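Local coordinates for protein putative SnoaL-like polyketide cyclase (Shewanella putrefaciens, PDB 3GZB) that is of unknown function but, as a member of the SnoaL-like family with an NTF2-type fold, may act as a polyketide cyclase, at residues I42-R47 and R133-H138; P20-L25 and A90-V95; Y100-P105 and I116-P121. One frame throughout, in Å; residues are numbered along the deposited sequence. Where two conformers were deposited one is given.

Interaction 1: residues I42-R47 and R133-H138; sequences ITFYNR and RRVTEH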
loop_
_atom_site.group_PDB
_atom_site.type_symbol
_atom_site.label_atom_id
_atom_site.label_comp_id
_atom_site.label_asym_id
_atom_site.label_seq_id
_atom_site.Cartn_x
_atom_site.Cartn_y
_atom_site.Cartn_z
ATOM N N ILE A 42 -5.642 20.711 -8.461
ATOM C CA ILE A 42 -7.014 20.930 -8.013
ATOM C C ILE A 42 -8.026 20.430 -9.057
ATOM O O ILE A 42 -9.167 20.122 -8.678
ATOM C CB ILE A 42 -7.251 22.365 -7.569
ATOM C CG1 ILE A 42 -8.477 22.446 -6.635
ATOM C CG2 ILE A 42 -7.334 23.260 -8.785
ATOM C CD1 ILE A 42 -8.723 23.852 -6.046
ATOM N N THR A 43 -7.625 20.319 -10.330
ATOM C CA THR A 43 -8.510 19.708 -11.364
ATOM C C THR A 43 -8.868 18.261 -11.059
ATOM O O THR A 43 -9.862 17.743 -11.581
ATOM C CB THR A 43 -7.958 19.788 -12.779
ATOM O OG1 THR A 43 -6.936 18.834 -13.009
ATOM C CG2 THR A 43 -7.468 21.212 -13.155
ATOM N N PHE A 44 -8.080 17.588 -10.218
ATOM C CA PHE A 44 -8.343 16.213 -9.901
ATOM C C PHE A 44 -9.250 16.068 -8.672
ATOM O O PHE A 44 -9.602 14.941 -8.304
ATOM C CB PHE A 44 -7.041 15.462 -9.573
ATOM C CG PHE A 44 -6.205 15.120 -10.774
ATOM C CD1 PHE A 44 -5.224 15.992 -11.231
ATOM C CD2 PHE A 44 -6.367 13.905 -11.416
ATOM C CE1 PHE A 44 -4.440 15.626 -12.344
ATOM C CE2 PHE A 44 -5.583 13.574 -12.520
ATOM C CZ PHE A 44 -4.645 14.422 -12.970
ATOM N N TYR A 45 -9.665 17.172 -8.046
ATOM C CA TYR A 45 -10.476 17.080 -6.839
ATOM C C TYR A 45 -11.843 17.727 -7.029
ATOM O O TYR A 45 -12.014 18.673 -7.832
ATOM C CB TYR A 45 -9.808 17.803 -5.645
ATOM C CG TYR A 45 -8.461 17.291 -5.220
ATOM C CD1 TYR A 45 -8.161 15.944 -5.215
ATOM C CD2 TYR A 45 -7.475 18.183 -4.804
ATOM C CE1 TYR A 45 -6.927 15.484 -4.779
ATOM C CE2 TYR A 45 -6.235 17.751 -4.385
ATOM C CZ TYR A 45 -5.946 16.386 -4.392
ATOM O OH TYR A 45 -4.698 15.991 -3.936
ATOM N N ASN A 46 -12.820 17.235 -6.295
ATOM C CA ASN A 46 -14.064 17.977 -6.042
ATOM C C ASN A 46 -14.400 18.032 -4.568
ATOM O O ASN A 46 -13.546 17.687 -3.736
ATOM C CB ASN A 46 -15.213 17.441 -6.902
ATOM C CG ASN A 46 -15.781 16.158 -6.404
ATOM O OD1 ASN A 46 -15.295 15.528 -5.454
ATOM N ND2 ASN A 46 -16.876 15.742 -7.049
ATOM N N ARG A 47 -15.583 18.511 -4.200
ATOM C CA ARG A 47 -15.910 18.703 -2.797
ATOM C C ARG A 47 -15.955 17.381 -1.988
ATOM O O ARG A 47 -15.922 17.429 -0.762
ATOM C CB ARG A 47 -17.264 19.435 -2.664
ATOM C CG ARG A 47 -18.458 18.631 -3.088
ATOM C CD ARG A 47 -19.700 19.521 -3.036
ATOM N NE ARG A 47 -20.972 18.841 -3.227
ATOM C CZ ARG A 47 -22.146 19.457 -3.062
ATOM N NH1 ARG A 47 -22.173 20.745 -2.716
ATOM N NH2 ARG A 47 -23.294 18.804 -3.236
ATOM N N ARG A 133 -12.013 12.285 -14.553
ATOM C CA ARG A 133 -10.586 12.547 -14.424
ATOM C C ARG A 133 -10.261 13.087 -12.989
ATOM O O ARG A 133 -9.561 14.097 -12.844
ATOM C CB ARG A 133 -10.120 13.527 -15.506
ATOM C CG ARG A 133 -8.736 13.309 -15.980
ATOM C CD ARG A 133 -8.435 14.186 -17.212
ATOM N NE ARG A 133 -7.059 14.008 -17.646
ATOM C CZ ARG A 133 -6.002 14.610 -17.112
ATOM N NH1 ARG A 133 -6.096 15.454 -16.080
ATOM N NH2 ARG A 133 -4.814 14.337 -17.606
ATOM N N ARG A 134 -10.785 12.404 -11.986
ATOM C CA ARG A 134 -10.819 12.833 -10.572
ATOM C C ARG A 134 -10.145 11.774 -9.689
ATOM O O ARG A 134 -10.309 10.574 -9.960
ATOM C CB ARG A 134 -12.302 12.986 -10.163
ATOM C CG ARG A 134 -12.582 13.521 -8.777
ATOM C CD ARG A 134 -14.096 13.871 -8.613
ATOM N NE ARG A 134 -14.549 14.862 -9.596
ATOM C CZ ARG A 134 -15.768 14.937 -10.122
ATOM N NH1 ARG A 134 -16.706 14.080 -9.773
ATOM N NH2 ARG A 134 -16.044 15.874 -11.015
ATOM N N VAL A 135 -9.501 12.215 -8.615
ATOM C CA VAL A 135 -9.101 11.345 -7.499
ATOM C C VAL A 135 -10.193 11.462 -6.472
ATOM O O VAL A 135 -10.435 12.561 -5.896
ATOM C CB VAL A 135 -7.713 11.759 -6.932
ATOM C CG1 VAL A 135 -7.387 11.059 -5.607
ATOM C CG2 VAL A 135 -6.632 11.472 -7.983
ATOM N N THR A 136 -10.869 10.339 -6.223
ATOM C CA THR A 136 -11.893 10.332 -5.207
ATOM C C THR A 136 -11.284 10.074 -3.816
ATOM O O THR A 136 -11.796 10.566 -2.792
ATOM C CB THR A 136 -13.025 9.378 -5.526
ATOM O OG1 THR A 136 -12.591 8.046 -5.480
ATOM C CG2 THR A 136 -13.554 9.606 -6.951
ATOM N N GLU A 137 -10.213 9.265 -3.749
ATOM C CA GLU A 137 -9.539 9.004 -2.471
ATOM C C GLU A 137 -8.078 8.747 -2.702
ATOM O O GLU A 137 -7.697 7.867 -3.477
ATOM C CB GLU A 137 -10.140 7.810 -1.724
ATOM C CG GLU A 137 -9.648 7.677 -0.282
ATOM C CD GLU A 137 -10.325 6.573 0.556
ATOM O OE1 GLU A 137 -10.953 5.610 0.009
ATOM O OE2 GLU A 137 -10.193 6.675 1.806
ATOM N N HIS A 138 -7.257 9.520 -2.000
ATOM C CA HIS A 138 -5.803 9.366 -1.944
ATOM C C HIS A 138 -5.475 8.890 -0.546
ATOM O O HIS A 138 -5.807 9.580 0.435
ATOM C CB HIS A 138 -5.170 10.710 -2.265
ATOM C CG HIS A 138 -3.674 10.757 -2.167
ATOM N ND1 HIS A 138 -2.934 11.657 -2.887
ATOM C CD2 HIS A 138 -2.782 10.034 -1.440
ATOM C CE1 HIS A 138 -1.652 11.504 -2.602
ATOM N NE2 HIS A 138 -1.518 10.515 -1.726
HETATM O O HOH W 1 -8.091 16.220 -14.082
#

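Interaction 2: residues P20-L25 and A90-V95; sequences PQEQQL and AGSLVV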
loop_
_atom_site.group_PDB
_atom_site.type_symbol
_atom_site.label_atom_id
_atom_site.label_comp_id
_atom_site.label_asym_id
_atom_site.label_seq_id
_atom_site.Cartn_x
_atom_site.Cartn_y
_atom_site.Cartn_z
ATOM N N PRO A 20 -1.913 0.423 -18.184
ATOM C CA PRO A 20 -3.336 0.662 -18.132
ATOM C C PRO A 20 -3.659 2.158 -18.008
ATOM O O PRO A 20 -2.897 2.920 -17.393
ATOM C CB PRO A 20 -3.724 -0.053 -16.844
ATOM C CG PRO A 20 -2.764 -1.183 -16.752
ATOM C CD PRO A 20 -1.492 -0.570 -17.169
ATOM N N GLN A 21 -4.765 2.593 -18.571
ATOM C CA GLN A 21 -5.124 4.001 -18.504
ATOM C C GLN A 21 -5.229 4.541 -17.055
ATOM O O GLN A 21 -4.990 5.714 -16.803
ATOM C CB GLN A 21 -6.404 4.275 -19.264
ATOM C CG GLN A 21 -6.307 4.040 -20.787
ATOM C CD GLN A 21 -5.391 5.023 -21.541
ATOM O OE1 GLN A 21 -5.098 6.181 -21.081
ATOM N NE2 GLN A 21 -4.974 4.580 -22.706
ATOM N N GLU A 22 -5.675 3.688 -16.139
ATOM C CA GLU A 22 -5.817 4.104 -14.739
ATOM C C GLU A 22 -4.453 4.453 -14.142
ATOM O O GLU A 22 -4.261 5.448 -13.477
ATOM C CB GLU A 22 -6.492 2.970 -13.931
ATOM C CG GLU A 22 -7.864 2.623 -14.448
ATOM C CD GLU A 22 -7.931 1.549 -15.504
ATOM O OE1 GLU A 22 -6.943 1.226 -16.215
ATOM O OE2 GLU A 22 -9.061 0.994 -15.640
ATOM N N GLN A 23 -3.455 3.620 -14.441
ATOM C CA GLN A 23 -2.079 3.953 -14.054
ATOM C C GLN A 23 -1.562 5.229 -14.736
ATOM O O GLN A 23 -0.914 6.032 -14.082
ATOM C CB GLN A 23 -1.151 2.777 -14.291
ATOM C CG GLN A 23 -1.436 1.536 -13.428
ATOM C CD GLN A 23 -0.433 0.424 -13.697
ATOM O OE1 GLN A 23 0.699 0.674 -14.096
ATOM N NE2 GLN A 23 -0.858 -0.829 -13.479
ATOM N N GLN A 24 -1.882 5.442 -16.014
ATOM C CA GLN A 24 -1.393 6.608 -16.736
ATOM C C GLN A 24 -1.930 7.867 -16.080
ATOM O O GLN A 24 -1.209 8.852 -15.951
ATOM C CB GLN A 24 -1.795 6.542 -18.212
ATOM C CG GLN A 24 -1.113 5.463 -19.022
ATOM C CD GLN A 24 -1.354 5.584 -20.496
ATOM O OE1 GLN A 24 -1.248 6.703 -21.058
ATOM N NE2 GLN A 24 -1.669 4.462 -21.136
ATOM N N LEU A 25 -3.171 7.818 -15.659
ATOM C CA LEU A 25 -3.744 8.988 -14.993
ATOM C C LEU A 25 -3.111 9.236 -13.623
ATOM O O LEU A 25 -2.856 10.372 -13.251
ATOM C CB LEU A 25 -5.270 8.879 -14.896
ATOM C CG LEU A 25 -6.012 10.145 -14.440
ATOM C CD1 LEU A 25 -5.786 11.332 -15.431
ATOM C CD2 LEU A 25 -7.516 9.872 -14.241
ATOM N N ALA A 90 -6.175 -2.445 -9.694
ATOM C CA ALA A 90 -7.391 -3.263 -9.760
ATOM C C ALA A 90 -8.494 -2.339 -10.198
ATOM O O ALA A 90 -9.013 -1.527 -9.412
ATOM C CB ALA A 90 -7.722 -3.876 -8.330
ATOM N N GLY A 91 -8.843 -2.361 -11.468
ATOM C CA GLY A 91 -9.706 -1.304 -11.949
ATOM C C GLY A 91 -9.149 0.078 -11.691
ATOM O O GLY A 91 -7.978 0.356 -11.918
ATOM N N SER A 92 -10.035 0.933 -11.174
ATOM C CA SER A 92 -9.726 2.312 -10.889
ATOM C C SER A 92 -8.959 2.519 -9.580
ATOM O O SER A 92 -8.719 3.662 -9.206
ATOM C CB SER A 92 -11.010 3.164 -10.873
ATOM O OG SER A 92 -11.527 3.302 -12.190
ATOM N N LEU A 93 -8.531 1.454 -8.866
ATOM C CA LEU A 93 -7.717 1.573 -7.635
ATOM C C LEU A 93 -6.298 1.286 -8.065
ATOM O O LEU A 93 -5.944 0.166 -8.488
ATOM C CB LEU A 93 -8.171 0.534 -6.617
ATOM C CG LEU A 93 -7.348 0.503 -5.352
ATOM C CD1 LEU A 93 -7.509 1.809 -4.583
ATOM C CD2 LEU A 93 -7.797 -0.718 -4.506
ATOM N N VAL A 94 -5.436 2.289 -7.947
ATOM C CA VAL A 94 -4.026 2.215 -8.313
ATOM C C VAL A 94 -3.169 2.197 -7.024
ATOM O O VAL A 94 -3.404 3.026 -6.116
ATOM C CB VAL A 94 -3.615 3.423 -9.184
ATOM C CG1 VAL A 94 -2.081 3.385 -9.460
ATOM C CG2 VAL A 94 -4.431 3.461 -10.491
ATOM N N VAL A 95 -2.224 1.247 -6.937
ATOM C CA VAL A 95 -1.398 1.047 -5.760
ATOM C C VAL A 95 0.021 1.247 -6.149
ATOM O O VAL A 95 0.487 0.677 -7.152
ATOM C CB VAL A 95 -1.567 -0.372 -5.180
ATOM C CG1 VAL A 95 -0.695 -0.576 -3.912
ATOM C CG2 VAL A 95 -3.022 -0.674 -4.840
HETATM O O HOH W 2 -11.366 1.458 -14.309
#

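Interaction 3: residues Y100-P105 and I116-P121; sequences YHFKGP and IDVAIP. With EDO (1,2-ethanediol), chain M.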
loop_
_atom_site.group_PDB
_atom_site.type_symbol
_atom_site.label_atom_id
_atom_site.label_comp_id
_atom_site.label_asym_id
_atom_site.label_seq_id
_atom_site.Cartn_x
_atom_site.Cartn_y
_atom_site.Cartn_z
ATOM N N TYR A 100 9.600 8.244 -1.080
ATOM C CA TYR A 100 9.567 9.643 -1.371
ATOM C C TYR A 100 10.902 10.280 -0.989
ATOM O O TYR A 100 11.331 10.186 0.176
ATOM C CB TYR A 100 8.450 10.371 -0.638
ATOM C CG TYR A 100 7.037 10.070 -1.121
ATOM C CD1 TYR A 100 6.525 10.687 -2.262
ATOM C CD2 TYR A 100 6.239 9.144 -0.491
ATOM C CE1 TYR A 100 5.242 10.453 -2.679
ATOM C CE2 TYR A 100 4.931 8.872 -0.964
ATOM C CZ TYR A 100 4.449 9.549 -2.047
ATOM O OH TYR A 100 3.146 9.325 -2.455
ATOM N N HIS A 101 11.556 10.874 -1.962
ATOM C CA HIS A 101 12.873 11.504 -1.795
ATOM C C HIS A 101 12.735 13.006 -1.785
ATOM O O HIS A 101 12.334 13.603 -2.796
ATOM C CB HIS A 101 13.797 11.036 -2.939
ATOM C CG HIS A 101 15.176 11.578 -2.837
ATOM N ND1 HIS A 101 15.999 11.693 -3.934
ATOM C CD2 HIS A 101 15.908 11.964 -1.764
ATOM C CE1 HIS A 101 17.178 12.166 -3.546
ATOM N NE2 HIS A 101 17.157 12.337 -2.234
ATOM N N PHE A 102 13.110 13.593 -0.640
ATOM C CA PHE A 102 13.137 15.028 -0.448
ATOM C C PHE A 102 14.593 15.474 -0.249
ATOM O O PHE A 102 15.325 14.911 0.583
ATOM C CB PHE A 102 12.364 15.468 0.792
ATOM C CG PHE A 102 10.877 15.262 0.726
ATOM C CD1 PHE A 102 10.319 14.042 1.046
ATOM C CD2 PHE A 102 10.036 16.324 0.418
ATOM C CE1 PHE A 102 8.945 13.880 1.067
ATOM C CE2 PHE A 102 8.645 16.142 0.403
ATOM C CZ PHE A 102 8.122 14.938 0.739
ATOM N N LYS A 103 14.981 16.504 -0.981
ATOM C CA LYS A 103 16.272 17.189 -0.805
ATOM C C LYS A 103 16.075 18.692 -0.868
ATOM O O LYS A 103 15.418 19.206 -1.797
ATOM C CB LYS A 103 17.283 16.732 -1.822
ATOM C CG LYS A 103 18.681 17.390 -1.656
ATOM C CD LYS A 103 19.695 16.658 -2.528
ATOM C CE LYS A 103 21.142 17.031 -2.181
ATOM N NZ LYS A 103 21.775 17.875 -3.237
ATOM N N GLY A 104 16.541 19.388 0.150
ATOM C CA GLY A 104 16.429 20.849 0.170
ATOM C C GLY A 104 16.371 21.432 1.542
ATOM O O GLY A 104 16.694 20.772 2.516
ATOM N N PRO A 105 15.964 22.702 1.642
ATOM C CA PRO A 105 15.850 23.361 2.912
ATOM C C PRO A 105 15.056 22.528 3.906
ATOM O O PRO A 105 14.045 21.947 3.560
ATOM C CB PRO A 105 15.085 24.652 2.556
ATOM C CG PRO A 105 15.586 24.973 1.182
ATOM C CD PRO A 105 15.679 23.620 0.515
ATOM N N ILE A 116 18.517 19.176 3.999
ATOM C CA ILE A 116 18.240 17.786 4.372
ATOM C C ILE A 116 18.124 16.933 3.119
ATOM O O ILE A 116 17.921 17.421 1.996
ATOM C CB ILE A 116 16.995 17.620 5.333
ATOM C CG1 ILE A 116 15.687 18.050 4.687
ATOM C CG2 ILE A 116 17.305 18.312 6.678
ATOM C CD1 ILE A 116 15.030 17.045 3.661
ATOM N N ASP A 117 18.293 15.624 3.308
ATOM C CA ASP A 117 18.127 14.645 2.231
ATOM C C ASP A 117 17.576 13.382 2.879
ATOM O O ASP A 117 18.274 12.720 3.671
ATOM C CB ASP A 117 19.515 14.405 1.618
ATOM C CG ASP A 117 19.493 13.694 0.266
ATOM O OD1 ASP A 117 18.523 13.020 -0.059
ATOM O OD2 ASP A 117 20.541 13.770 -0.457
ATOM N N VAL A 118 16.321 13.050 2.599
ATOM C CA VAL A 118 15.687 11.873 3.168
ATOM C C VAL A 118 14.974 11.077 2.084
ATOM O O VAL A 118 14.506 11.655 1.090
ATOM C CB VAL A 118 14.639 12.230 4.281
ATOM C CG1 VAL A 118 15.366 12.893 5.477
ATOM C CG2 VAL A 118 13.503 13.172 3.805
ATOM N N ALA A 119 14.885 9.759 2.314
ATOM C CA ALA A 119 14.186 8.845 1.409
ATOM C C ALA A 119 13.234 8.021 2.256
ATOM O O ALA A 119 13.673 7.224 3.109
ATOM C CB ALA A 119 15.229 7.934 0.672
ATOM N N ILE A 120 11.942 8.256 2.082
ATOM C CA ILE A 120 10.939 7.776 3.027
ATOM C C ILE A 120 10.095 6.657 2.395
ATOM O O ILE A 120 9.388 6.879 1.431
ATOM C CB ILE A 120 9.992 8.914 3.445
ATOM C CG1 ILE A 120 10.754 10.165 3.887
ATOM C CG2 ILE A 120 9.016 8.402 4.531
ATOM C CD1 ILE A 120 9.893 11.433 4.193
ATOM N N PRO A 121 10.198 5.427 2.917
ATOM C CA PRO A 121 9.329 4.347 2.359
ATOM C C PRO A 121 7.847 4.694 2.500
ATOM O O PRO A 121 7.448 5.306 3.498
ATOM C CB PRO A 121 9.722 3.111 3.188
ATOM C CG PRO A 121 11.098 3.453 3.736
ATOM C CD PRO A 121 11.089 4.943 3.972
HETATM C C1 EDO M . 14.536 15.307 -4.613
HETATM O O1 EDO M . 14.019 16.449 -3.873
HETATM C C2 EDO M . 15.083 15.738 -5.946
HETATM O O2 EDO M . 16.293 16.399 -5.541
#

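Interaction 1: residues I42-R47 and R133-H138
N46 lays its side-chain amide on one face of the R134 guanidinium, in one of the two conformers of R134, the planes 19° apart and N46 ND2 3.2 Å from R134 NH1. Both nitrogens are donors, so this is a stack and not a hydrogen bond. The R134 chain leaves the backbone away from 42-47; CD lies beside N46 CG, and the bend at chi3 (-58°) turns NE and the guanidinium back over the amide. The amide oxygen of N46 accepts from D48 N. The F44 ring carries water 1 over the centre of one face, while Y29 of helix 21-34 meets the ring edge-to-face. R133, also in one of two conformers, approaches the ring obliquely, NH1 3.6 Å from F44 CZ, and holds the same water in plane at its guanidinium edge. Water 1 accepts from R133 NH1 at 2.9 Å and donates to T43 OG1, itself hydrogen-bonded to T40 O. At the edge of the Y45 ring, near its plane, lies V135 O.

The backbone link is a hydrogen bond from V135 N to F44 O, 2.7 Å with an N-H...O angle of 156°, received in the carbonyl plane. The turn I42-Y45 is thereby tied to the start of strand 134-142, just after the G1 bulge of R133 and R134 opposite D129. One short bond and a shared water join loop to strand, with further bonds through S49 and G63; the buried F44 and Y45 rings face inward, the Y45 hydroxyl paired with that of Y29, and a weak, long ion pair with D129 may temper the charge of R134.

Interaction 2: residues P20-L25 and A90-V95
E22 presses its aliphatic part against the backbone of the turn at G91, and van der Waals contact dominates the meeting. E22 CG lies 3.4 Å from G91 O and 4.0 Å from S92 CA. On the strand side, V94 points toward the helix: its CG2 sits 3.6 Å from E22 O and 4.0 Å from E22 CB. The other branch, V94 CG1, comes within 4.4 Å of Q23 CG. With CG1 anti to the backbone N (chi1 175°), CG2 is the methyl left to rest against the first turn of the helix.

In fold terms, the N-terminal turn of helix 21-34, with P20 as its N-cap, packs on the hairpin joining strands 86-90 and 93-103. A type II' turn from A90 to L93 closes that hairpin, and G91 occupies its positive-phi position. This is the helix-on-curved-sheet layout of NTF2-like proteins.

Polar links between the two segments run indirectly. Water 2 donates to E22 OE2 at 2.7 Å and, in one of the two conformers of S92, is also hydrogen-bonded to S92 OG at 2.8 Å. The bend at chi2 of E22 (90°) swings the carboxylate round to this water. Q23 NE2 bonds N89 OD1, and N89 ND2 in turn bonds G91 O.

Interaction 3: residues Y100-P105 and I116-P121
H101 and D117 join across an antiparallel pair of neighbouring strands in the curved mixed sheet, the core of the NTF2-like fold. Strands 100-103 and 116-121 run at 167°, their axes 4.6 Å apart at closest approach. Y100-I120, F102-V118 and G104-I116 are hydrogen-bonded pairs, H101-A119 and K103-D117 non-hydrogen-bonded ones. Six backbone bonds form the ladder; that from I116 N to G104 O is nearly straight.

The tightly packed face carries Y100, F102, I116, V118 and I120. F102 CB rests on V118 CG2 at 4.0 Å and on I116 CD1, while the ring meets I120 CD1 obliquely, CE1 coming to 4.1 Å. I116 places CG1 between its backbone N and carbonyl carbon, and chi1 and chi2 together carry CD1 across toward F102. Helix 144-151 touches V118 and I120, and Y80 stacks on F102. Y100 stacks with F82, and its hydroxyl is hydrogen-bonded to T124 OG1. Diol molecules, probably from the crystallisation liquor, lie near Y100 and F102, consistent with a pocket over this side.

The other face is looser and more polar. K103 runs its aliphatic chain past the carboxylate, CD 3.7 Å from D117 OD2, but its ammonium swings off, NZ 5.1 Å from OD2, too far for a contact between the charges. A bound 1,2-ethanediol, probably also from the crystallisation liquor, lies over one face of the H101 ring and accepts from K103 N through O1 at 3.0 Å. The imidazole is held by D117 at its edge: H101 NE2 donates to D117 OD1 at 2.7 Å, with OD1 only 2° out of the ring plane but approached on its syn side, 23° out of the carboxylate plane.

In the fold
All three contacts reach the same curved sheet, two partly buried (1 and 3) and one at the surface (2). Interaction 3 lies within the sheet, two neighbouring strands laddered by backbone bonds, with one mostly buried, largely apolar face and one polar face. Interactions 1 and 2 tie other elements to it: a loop after helix 38-42 in the first, the start of helix 21-34 in the second. Interaction 1 adds a direct backbone bond and an amide-guanidinium stack to its water, whereas interaction 2 joins its segments by van der Waals contact and a water. These two meet through L25, whose CD1 touches F44 CE2 at 3.7 Å. Interaction 3 lies across the chain's centre from both, yet shares strand 93-103 with interaction 2.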